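Local coordinates for uncharacterized protein (Desulfitobacterium hafniense, PDB 3MJQ) that is of unknown function but forms the PAS domain of a longer protein that may regulate sporulation and probably has diguanylate cyclase activity, at residues 22-25 and 26-30; 91-95 and 96-100. The protein carries 1 engineered substitution. All blocks are in the same frame, centred on the assembly; numbering follows the deposited sequence.

How the interactions relate
Interaction 1 precedes interaction 2 along the chain, and both belong to one PAS domain built on an antiparallel sheet. Residues 22-30 run from strand 21-24, an outermost strand of the sheet within this chain, into helix 27-32. Residues 91-100 turn the hairpin between strands 82-93 and 98-106. Strand 11-16 lies between 21-24 and 98-106 and is touched from both sites. The centres are about 18 Å apart, yet the margins meet: L22 CD2 packs 4.1 Å from C99 CB, and L22 O lies 4.0 Å from W94 CH2. Interaction 1 joins the outer strand to helices 27-32 and 36-41; interaction 2 packs on helix 53-65 and also reaches the second subunit.

Interaction 1: residues 22-25 and 26-30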
# COMPACT_ATOMS: atom_id res chain seq x y z
N LEU A 22 -12.15 -1.50 -10.00
CA LEU A 22 -11.31 -1.09 -11.11
C LEU A 22 -10.11 -2.03 -11.28
O LEU A 22 -9.78 -2.43 -12.39
CB LEU A 22 -10.83 0.34 -10.89
CG LEU A 22 -11.82 1.48 -11.14
CD1 LEU A 22 -13.24 1.03 -10.85
CD2 LEU A 22 -11.45 2.66 -10.27
N TYR A 23 -9.47 -2.38 -10.16
CA TYR A 23 -8.31 -3.27 -10.17
C TYR A 23 -8.26 -4.26 -9.00
O TYR A 23 -8.73 -3.96 -7.91
CB TYR A 23 -7.03 -2.46 -10.13
CG TYR A 23 -5.80 -3.31 -10.02
CD1 TYR A 23 -5.27 -3.95 -11.14
CD2 TYR A 23 -5.17 -3.51 -8.80
CE1 TYR A 23 -4.16 -4.76 -11.03
CE2 TYR A 23 -4.06 -4.31 -8.68
CZ TYR A 23 -3.55 -4.93 -9.80
OH TYR A 23 -2.43 -5.71 -9.70
N ALA A 24 -7.65 -5.41 -9.24
CA ALA A 24 -7.51 -6.44 -8.22
C ALA A 24 -6.36 -7.33 -8.63
O ALA A 24 -6.07 -7.45 -9.81
CB ALA A 24 -8.77 -7.25 -8.10
N ASN A 25 -5.71 -7.96 -7.66
CA ASN A 25 -4.58 -8.83 -7.94
C ASN A 25 -4.87 -10.28 -7.67
O ASN A 25 -5.83 -10.62 -6.98
CB ASN A 25 -3.35 -8.39 -7.14
CG ASN A 25 -3.56 -8.45 -5.62
OD1 ASN A 25 -4.63 -8.83 -5.15
ND2 ASN A 25 -2.54 -8.09 -4.86
N THR A 26 -4.03 -11.14 -8.22
CA THR A 26 -4.18 -12.60 -8.09
C THR A 26 -4.61 -13.00 -6.67
O THR A 26 -5.36 -13.98 -6.48
CB THR A 26 -2.84 -13.30 -8.40
OG1 THR A 26 -3.00 -14.72 -8.49
CG2 THR A 26 -1.82 -12.94 -7.30
N ALA A 27 -4.13 -12.25 -5.69
CA ALA A 27 -4.39 -12.49 -4.29
C ALA A 27 -5.87 -12.53 -3.96
O ALA A 27 -6.31 -13.34 -3.14
CB ALA A 27 -3.69 -11.41 -3.47
N VAL A 28 -6.64 -11.65 -4.60
CA VAL A 28 -8.07 -11.59 -4.35
C VAL A 28 -8.75 -12.87 -4.83
O VAL A 28 -9.36 -13.59 -4.04
CB VAL A 28 -8.68 -10.36 -5.02
CG1 VAL A 28 -10.07 -10.15 -4.52
CG2 VAL A 28 -7.84 -9.15 -4.71
N PRO A 29 -8.66 -13.17 -6.14
CA PRO A 29 -9.30 -14.40 -6.62
C PRO A 29 -8.89 -15.57 -5.75
O PRO A 29 -9.71 -16.31 -5.23
CB PRO A 29 -8.76 -14.52 -8.04
CG PRO A 29 -8.68 -13.10 -8.46
CD PRO A 29 -8.06 -12.43 -7.26
N LYS A 30 -7.58 -15.71 -5.61
CA LYS A 30 -6.99 -16.77 -4.83
C LYS A 30 -7.63 -16.92 -3.44
O LYS A 30 -8.15 -17.99 -3.13
CB LYS A 30 -5.49 -16.51 -4.70
CG LYS A 30 -4.71 -17.58 -3.97
CD LYS A 30 -3.23 -17.26 -3.90
CE LYS A 30 -2.51 -17.57 -5.21
NZ LYS A 30 -3.14 -16.89 -6.36
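V28 meets A24, at the end of the strand, and N25, just beyond it, with a single methyl. Its CG2 lies 4.0 Å from A24 CB, an apolar contact, and also packs against N25 OD1. With chi1 at -168°, CG1 takes the place anti to the backbone N, while CG2 is left beside that nitrogen and directed back at the strand. The side chains of N25 and V28 cross at about a right angle. A24 points toward the helix, and the hydrophobic patch it forms with V28 is continued by L13 of strand 11-16 and by L39 of helix 36-41.

N25 carries the polar part of the turn. Its CG stands between the backbone N and carbonyl carbon (chi1 61°), which lays the amide beside the first helical turn; CG is 3.7 Å from A27 CB. Both ends of this buried amide are satisfied elsewhere: OD1 accepts from I12 N and ND2 donates to D10 O. These two bonds fix its rotation and tie the turn to the chain around the start of strand 11-16. The backbone bond from V28 N to N25 O (2.7 Å) is less certain, because the model sets that oxygen too close to a neighbouring atom.

T26 opens the turn, its backbone N bonded to E6 OE2. An ordinary helical bond follows, K30 N to T26 O at 2.9 Å. On the exposed side, K30 extends as far as CD and then bends back, bringing NZ within 3.0 Å of T26 OG1 in a weak hydrogen bond. Upstream, L22 and Y23 both face I14 in a classic beta bulge. Bulged outer strand, connecting turn and short helix correspond to the passage from the second strand to the first helix of a PAS fold.

Interaction 2: residues 91-95 and 96-100; sequences QGKWH and NEPCL
G92 and C99 are joined by two backbone hydrogen bonds, which define them as an antiparallel hydrogen-bonded pair. G92 N donates to C99 O at 3.1 Å, and C99 N returns a bond to G92 O at 3.2 Å with the straighter N-H...O angle, 164°. In the second bond the donor sits above the carbonyl plane rather than in it. The strand segments are also well off antiparallel, at 129° between their directions. Nearer the turn, K93 and P98 form a non-hydrogen-bonded pair; there K93 CA approaches E97 O at 3.5 Å in a CA-H...O contact.

Side chains pack on both faces of the hairpin. Q91, K93, P98 and L100 share one. On it Q91 and L100 lie side by side, pointing the same way, with Q91 CG 4.0 Å from L100 CD1, and K93 CG rests against P98 CA, also at 4.0 Å, before the lysine chain bends. L100 additionally reaches L63 and F64 of helix 53-65. C99 occupies the other face: its chi1 of 83° sets SG between the backbone N and carbonyl carbon, 3.8 Å from W94 N. C99 and W94 both touch I14 of strand 11-16.

Within the turn, W94 CE3 lies 3.8 Å above one face of the H95 ring, offset toward its rim. The W94 indole also makes an edge-to-face contact with F4 of the second subunit, and T7 of that subunit forms a weak hydrogen bond with K93 N. Residues 94-97 therefore link the last two strands of the PAS sheet as a beta hairpin whose tip contributes to the dimer contact.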
# COMPACT_ATOMS: atom_id res chain seq x y z
N GLN A 91 -6.43 7.41 -0.79
CA GLN A 91 -7.23 8.06 -1.80
C GLN A 91 -6.37 8.39 -2.99
O GLN A 91 -5.44 9.18 -2.89
CB GLN A 91 -7.84 9.34 -1.25
CG GLN A 91 -8.73 9.09 -0.06
CD GLN A 91 -9.37 10.36 0.45
OE1 GLN A 91 -10.15 11.01 -0.25
NE2 GLN A 91 -9.02 10.73 1.69
N GLY A 92 -6.68 7.76 -4.11
CA GLY A 92 -5.93 8.01 -5.33
C GLY A 92 -6.91 8.37 -6.43
O GLY A 92 -8.03 8.77 -6.15
N LYS A 93 -6.48 8.24 -7.68
CA LYS A 93 -7.32 8.53 -8.85
C LYS A 93 -6.83 7.56 -9.92
O LYS A 93 -5.63 7.52 -10.19
CB LYS A 93 -7.16 9.98 -9.29
CG LYS A 93 -7.89 10.93 -8.36
CD LYS A 93 -6.97 12.03 -7.87
CE LYS A 93 -7.28 13.35 -8.56
NZ LYS A 93 -8.75 13.54 -8.66
N TRP A 94 -7.72 6.78 -10.52
CA TRP A 94 -7.22 5.80 -11.48
C TRP A 94 -6.62 6.49 -12.66
O TRP A 94 -5.39 6.61 -12.77
CB TRP A 94 -8.29 4.82 -11.95
CG TRP A 94 -7.64 3.49 -12.10
CD1 TRP A 94 -6.65 2.99 -11.30
CD2 TRP A 94 -7.88 2.50 -13.10
NE1 TRP A 94 -6.26 1.75 -11.74
CE2 TRP A 94 -6.99 1.42 -12.84
CE3 TRP A 94 -8.75 2.41 -14.20
CZ2 TRP A 94 -6.96 0.26 -13.63
CZ3 TRP A 94 -8.72 1.24 -14.99
CH2 TRP A 94 -7.83 0.19 -14.70
N HIS A 95 -7.48 6.93 -13.56
CA HIS A 95 -7.00 7.68 -14.67
C HIS A 95 -7.45 9.11 -14.36
O HIS A 95 -6.63 10.03 -14.14
CB HIS A 95 -7.56 7.12 -15.96
CG HIS A 95 -6.93 5.83 -16.37
ND1 HIS A 95 -7.62 4.87 -17.08
CD2 HIS A 95 -5.70 5.33 -16.15
CE1 HIS A 95 -6.82 3.83 -17.28
NE2 HIS A 95 -5.65 4.08 -16.72
N ASN A 96 -8.77 9.31 -14.36
CA ASN A 96 -9.36 10.62 -14.03
C ASN A 96 -10.21 10.87 -12.77
O ASN A 96 -10.28 12.01 -12.29
CB ASN A 96 -10.20 11.14 -15.20
CG ASN A 96 -9.40 11.91 -16.18
OD1 ASN A 96 -8.40 12.56 -15.83
ND2 ASN A 96 -9.81 11.86 -17.44
N GLU A 97 -10.85 9.83 -12.25
CA GLU A 97 -11.81 10.02 -11.16
C GLU A 97 -11.41 9.50 -9.81
O GLU A 97 -10.73 8.48 -9.70
CB GLU A 97 -13.14 9.40 -11.59
CG GLU A 97 -13.66 9.99 -12.92
CD GLU A 97 -14.47 11.26 -12.73
OE1 GLU A 97 -15.69 11.13 -12.49
OE2 GLU A 97 -13.89 12.37 -12.81
N PRO A 98 -11.85 10.19 -8.75
CA PRO A 98 -11.55 9.83 -7.36
C PRO A 98 -11.89 8.37 -7.11
O PRO A 98 -12.97 7.90 -7.48
CB PRO A 98 -12.45 10.78 -6.56
CG PRO A 98 -12.66 11.93 -7.48
CD PRO A 98 -12.86 11.26 -8.79
N CYS A 99 -10.96 7.66 -6.48
CA CYS A 99 -11.17 6.25 -6.15
C CYS A 99 -10.36 5.88 -4.91
O CYS A 99 -9.59 6.68 -4.39
CB CYS A 99 -10.76 5.37 -7.33
SG CYS A 99 -9.01 5.02 -7.42
N LEU A 100 -10.54 4.65 -4.43
CA LEU A 100 -9.82 4.20 -3.25
C LEU A 100 -8.81 3.11 -3.58
O LEU A 100 -9.08 2.20 -4.36
CB LEU A 100 -10.80 3.69 -2.20
CG LEU A 100 -11.12 4.59 -1.00
CD1 LEU A 100 -10.95 6.04 -1.35
CD2 LEU A 100 -12.54 4.33 -0.53